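Long-range contact in glycosyl transferase (Staphylococcus aureus, PDB 5TZJ), which is a family 2 glycosyl transferase with a TarS-type linker domain, modelled with uridine-diphosphate-N-acetylglucosamine in a pocket of the chain: residues 295-303 with 338-349. Residues are numbered along the deposited sequence; the frame is centred on the assembly and turned at random.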
loop_
_atom_site.group_PDB
_atom_site.type_symbol
_atom_site.label_atom_id
_atom_site.label_comp_id
_atom_site.label_asym_id
_atom_site.label_seq_id
_atom_site.Cartn_x
_atom_site.Cartn_y
_atom_site.Cartn_z
ATOM N N SER A 295 6.157 -7.270 20.909
ATOM C CA SER A 295 6.298 -6.646 22.220
ATOM C C SER A 295 7.059 -5.313 22.194
ATOM O O SER A 295 6.773 -4.424 22.990
ATOM C CB SER A 295 6.984 -7.665 23.167
ATOM O OG SER A 295 8.164 -8.066 22.525
ATOM N N LYS A 296 8.060 -5.151 21.333
ATOM C CA LYS A 296 8.777 -3.869 21.315
ATOM C C LYS A 296 7.875 -2.694 20.936
ATOM O O LYS A 296 8.165 -1.535 21.315
ATOM C CB LYS A 296 9.976 -3.943 20.356
ATOM C CG LYS A 296 9.542 -4.109 18.852
ATOM C CD LYS A 296 10.722 -4.239 17.926
ATOM C CE LYS A 296 10.305 -4.525 16.443
ATOM N NZ LYS A 296 11.480 -4.584 15.510
ATOM N N LEU A 297 6.735 -2.959 20.290
ATOM C CA LEU A 297 5.866 -1.843 19.901
ATOM C C LEU A 297 4.916 -1.420 20.998
ATOM O O LEU A 297 4.330 -0.335 20.888
ATOM C CB LEU A 297 5.017 -2.203 18.659
ATOM C CG LEU A 297 5.972 -2.543 17.508
ATOM C CD1 LEU A 297 5.214 -3.008 16.168
ATOM C CD2 LEU A 297 6.995 -1.381 17.219
ATOM N N ARG A 298 4.727 -2.275 22.027
ATOM C CA ARG A 298 3.711 -2.023 23.046
ATOM C C ARG A 298 3.943 -0.708 23.781
ATOM O O ARG A 298 2.954 0.031 23.986
ATOM C CB ARG A 298 3.619 -3.208 24.046
ATOM C CG ARG A 298 3.401 -4.510 23.279
ATOM C CD ARG A 298 2.734 -5.703 24.106
ATOM N NE ARG A 298 2.769 -6.856 23.171
ATOM C CZ ARG A 298 3.337 -8.040 23.456
ATOM N NH1 ARG A 298 3.862 -8.264 24.645
ATOM N NH2 ARG A 298 3.394 -8.992 22.534
ATOM N N PRO A 299 5.173 -0.324 24.142
ATOM C CA PRO A 299 5.333 1.018 24.765
ATOM C C PRO A 299 5.104 2.154 23.766
ATOM O O PRO A 299 4.712 3.255 24.172
ATOM C CB PRO A 299 6.778 1.016 25.278
ATOM C CG PRO A 299 7.479 -0.031 24.457
ATOM C CD PRO A 299 6.449 -1.077 24.110
ATOM N N LEU A 300 5.373 1.936 22.476
ATOM C CA LEU A 300 5.110 3.031 21.534
ATOM C C LEU A 300 3.609 3.249 21.396
ATOM O O LEU A 300 3.137 4.398 21.364
ATOM C CB LEU A 300 5.726 2.724 20.163
ATOM C CG LEU A 300 7.249 2.591 20.225
ATOM C CD1 LEU A 300 7.804 2.200 18.874
ATOM C CD2 LEU A 300 7.886 3.913 20.726
ATOM N N LEU A 301 2.839 2.149 21.312
ATOM C CA LEU A 301 1.378 2.268 21.291
ATOM C C LEU A 301 0.882 2.957 22.549
ATOM O O LEU A 301 -0.008 3.815 22.488
ATOM C CB LEU A 301 0.722 0.896 21.142
ATOM C CG LEU A 301 1.060 0.150 19.848
ATOM C CD1 LEU A 301 0.525 -1.240 19.886
ATOM C CD2 LEU A 301 0.445 0.891 18.660
ATOM N N HIS A 302 1.419 2.558 23.710
ATOM C CA HIS A 302 1.055 3.192 24.984
ATOM C C HIS A 302 1.226 4.707 24.937
ATOM O O HIS A 302 0.280 5.460 25.194
ATOM C CB HIS A 302 1.907 2.613 26.120
ATOM C CG HIS A 302 1.568 3.165 27.463
ATOM N ND1 HIS A 302 0.525 2.666 28.228
ATOM C CD2 HIS A 302 2.119 4.177 28.178
ATOM C CE1 HIS A 302 0.469 3.342 29.371
ATOM N NE2 HIS A 302 1.417 4.266 29.359
ATOM N N TYR A 303 2.429 5.179 24.615
ATOM C CA TYR A 303 2.691 6.620 24.680
ATOM C C TYR A 303 2.074 7.386 23.503
ATOM O O TYR A 303 1.743 8.561 23.650
ATOM C CB TYR A 303 4.204 6.855 24.779
ATOM C CG TYR A 303 4.699 6.387 26.152
ATOM C CD1 TYR A 303 4.130 6.906 27.311
ATOM C CD2 TYR A 303 5.680 5.393 26.270
ATOM C CE1 TYR A 303 4.534 6.482 28.582
ATOM C CE2 TYR A 303 6.085 4.944 27.545
ATOM C CZ TYR A 303 5.530 5.503 28.683
ATOM O OH TYR A 303 5.935 5.050 29.929
ATOM N N PHE A 338 11.001 2.493 30.940
ATOM C CA PHE A 338 11.782 3.492 30.215
ATOM C C PHE A 338 12.016 4.787 30.988
ATOM O O PHE A 338 12.881 5.568 30.580
ATOM C CB PHE A 338 11.143 3.815 28.882
ATOM C CG PHE A 338 11.095 2.659 27.931
ATOM C CD1 PHE A 338 10.057 1.796 27.972
ATOM C CD2 PHE A 338 12.103 2.458 27.001
ATOM C CE1 PHE A 338 9.977 0.705 27.066
ATOM C CE2 PHE A 338 12.080 1.374 26.117
ATOM C CZ PHE A 338 10.984 0.506 26.128
ATOM N N ASN A 339 11.330 5.001 32.109
ATOM C CA ASN A 339 11.403 6.256 32.838
ATOM C C ASN A 339 10.911 6.013 34.247
ATOM O O ASN A 339 10.034 5.169 34.468
ATOM C CB ASN A 339 10.516 7.335 32.192
ATOM C CG ASN A 339 11.308 8.461 31.601
ATOM O OD1 ASN A 339 12.334 8.867 32.145
ATOM N ND2 ASN A 339 10.834 8.987 30.457
ATOM N N GLU A 340 11.403 6.820 35.181
ATOM C CA GLU A 340 10.967 6.671 36.564
ATOM C C GLU A 340 9.447 6.776 36.674
ATOM O O GLU A 340 8.814 7.630 36.037
ATOM C CB GLU A 340 11.612 7.734 37.449
ATOM C CG GLU A 340 11.074 7.719 38.885
ATOM C CD GLU A 340 11.857 8.626 39.845
ATOM O OE1 GLU A 340 13.056 8.343 40.120
ATOM O OE2 GLU A 340 11.263 9.610 40.346
ATOM N N GLY A 341 8.860 5.884 37.477
ATOM C CA GLY A 341 7.433 5.852 37.735
ATOM C C GLY A 341 6.577 5.304 36.619
ATOM O O GLY A 341 5.347 5.254 36.767
ATOM N N GLU A 342 7.156 4.898 35.528
ATOM C CA GLU A 342 6.376 4.459 34.386
ATOM C C GLU A 342 6.208 2.947 34.424
ATOM O O GLU A 342 6.927 2.264 35.147
ATOM C CB GLU A 342 7.088 4.872 33.092
ATOM C CG GLU A 342 6.991 6.358 32.840
ATOM C CD GLU A 342 5.561 6.797 32.623
ATOM O OE1 GLU A 342 5.097 7.695 33.360
ATOM O OE2 GLU A 342 4.902 6.238 31.729
ATOM N N PRO A 343 5.267 2.386 33.650
ATOM C CA PRO A 343 5.078 0.929 33.647
ATOM C C PRO A 343 6.304 0.198 33.106
ATOM O O PRO A 343 7.061 0.732 32.286
ATOM C CB PRO A 343 3.878 0.717 32.715
ATOM C CG PRO A 343 3.259 2.076 32.490
ATOM C CD PRO A 343 4.321 3.093 32.762
ATOM N N TYR A 344 6.476 -1.068 33.546
ATOM C CA TYR A 344 7.378 -1.972 32.845
ATOM C C TYR A 344 6.640 -2.594 31.665
ATOM O O TYR A 344 5.460 -2.946 31.774
ATOM C CB TYR A 344 7.885 -3.104 33.755
ATOM C CG TYR A 344 9.018 -2.791 34.648
ATOM C CD1 TYR A 344 8.840 -2.027 35.799
ATOM C CD2 TYR A 344 10.274 -3.340 34.407
ATOM C CE1 TYR A 344 9.908 -1.783 36.674
ATOM C CE2 TYR A 344 11.317 -3.109 35.248
ATOM C CZ TYR A 344 11.138 -2.329 36.391
ATOM O OH TYR A 344 12.218 -2.138 37.224
ATOM N N PHE A 345 7.327 -2.723 30.542
ATOM C CA PHE A 345 6.816 -3.431 29.367
ATOM C C PHE A 345 7.620 -4.699 29.135
ATOM O O PHE A 345 8.842 -4.623 28.972
ATOM C CB PHE A 345 6.912 -2.540 28.111
ATOM C CG PHE A 345 6.094 -1.316 28.227
ATOM C CD1 PHE A 345 4.764 -1.337 27.801
ATOM C CD2 PHE A 345 6.601 -0.176 28.850
ATOM C CE1 PHE A 345 3.958 -0.213 27.921
ATOM C CE2 PHE A 345 5.773 0.977 28.985
ATOM C CZ PHE A 345 4.476 0.949 28.502
ATOM N N GLU A 346 6.936 -5.838 29.022
ATOM C CA GLU A 346 7.578 -7.150 29.107
ATOM C C GLU A 346 7.787 -7.775 27.728
ATOM O O GLU A 346 7.067 -7.453 26.767
ATOM C CB GLU A 346 6.726 -8.099 29.952
ATOM C CG GLU A 346 6.419 -7.554 31.330
ATOM C CD GLU A 346 6.185 -8.658 32.371
ATOM O OE1 GLU A 346 5.733 -9.777 32.013
ATOM O OE2 GLU A 346 6.487 -8.381 33.546
ATOM N N GLY A 347 8.791 -8.675 27.646
ATOM C CA GLY A 347 8.946 -9.570 26.496
ATOM C C GLY A 347 9.640 -8.957 25.291
ATOM O O GLY A 347 9.511 -9.454 24.157
ATOM N N ILE A 348 10.402 -7.902 25.486
ATOM C CA ILE A 348 10.887 -7.130 24.338
ATOM C C ILE A 348 12.127 -7.780 23.742
ATOM O O ILE A 348 13.106 -8.092 24.450
ATOM C CB ILE A 348 11.159 -5.691 24.757
ATOM C CG1 ILE A 348 9.803 -4.993 24.998
ATOM C CG2 ILE A 348 12.055 -5.000 23.726
ATOM C CD1 ILE A 348 9.909 -3.698 25.757
ATOM N N ASP A 349 12.073 -8.013 22.431
ATOM C CA ASP A 349 13.151 -8.629 21.672
ATOM C C ASP A 349 13.037 -8.105 20.221
ATOM O O ASP A 349 12.123 -7.247 19.943
ATOM C CB ASP A 349 13.027 -10.140 21.726
ATOM C CG ASP A 349 11.667 -10.626 21.255
ATOM O OD1 ASP A 349 10.874 -9.807 20.745
ATOM O OD2 ASP A 349 11.384 -11.839 21.363
HETATM O O HOH W 1 6.045 -5.057 25.903
HETATM O O HOH W 2 2.139 5.826 31.354
HETATM O O HOH W 3 8.144 2.612 30.874
#
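Different first torsions bring the rings of F345 and H302 together. In F345, CG stands opposite the carbonyl carbon (chi1 -62°), and the ring reaches over to P299. In H302, CG is anti to the backbone N (chi1 -178°), and the imidazole turns one face to the F345 edge. The result is a T-shaped pair with ring planes at 67° and F345 CZ 3.8 Å from H302 CG. P299 covers one face of F345 in a CH-pi contact. Its CB sits 3.6 Å above the ring, almost exactly over the centre. The same CB touches F338 CE1 at 3.7 Å, so the proline lies against both phenylalanines. Strand 344-348 pairs with strand 333-337 and is an outer strand of a three-stranded antiparallel meander. G347 and I348, both facing L334, form a G1 bulge there. The contact thus joins this small C-terminal sheet to helix 298-305 and the residues just before it, which belong to the TarS-type linker domain. At one end, the bent E342 chain brings OE2 2.4 Å from Y303 OH, a hydrogen bond donated by the tyrosine, modelled so short that its exact length is doubtful. OE2 lies at the ring edge, in plane. A water also donates to OE2 and bonds H302 NE2, linking the E342 and H302 side chains. At the other end, S295 OG donates to G347 O at 2.5 Å. It approaches from above the carbonyl plane. A second water donates to both S295 O and E346 O. The R298 guanidinium has S295 CA over one face, and its NH2 bonds V293 O.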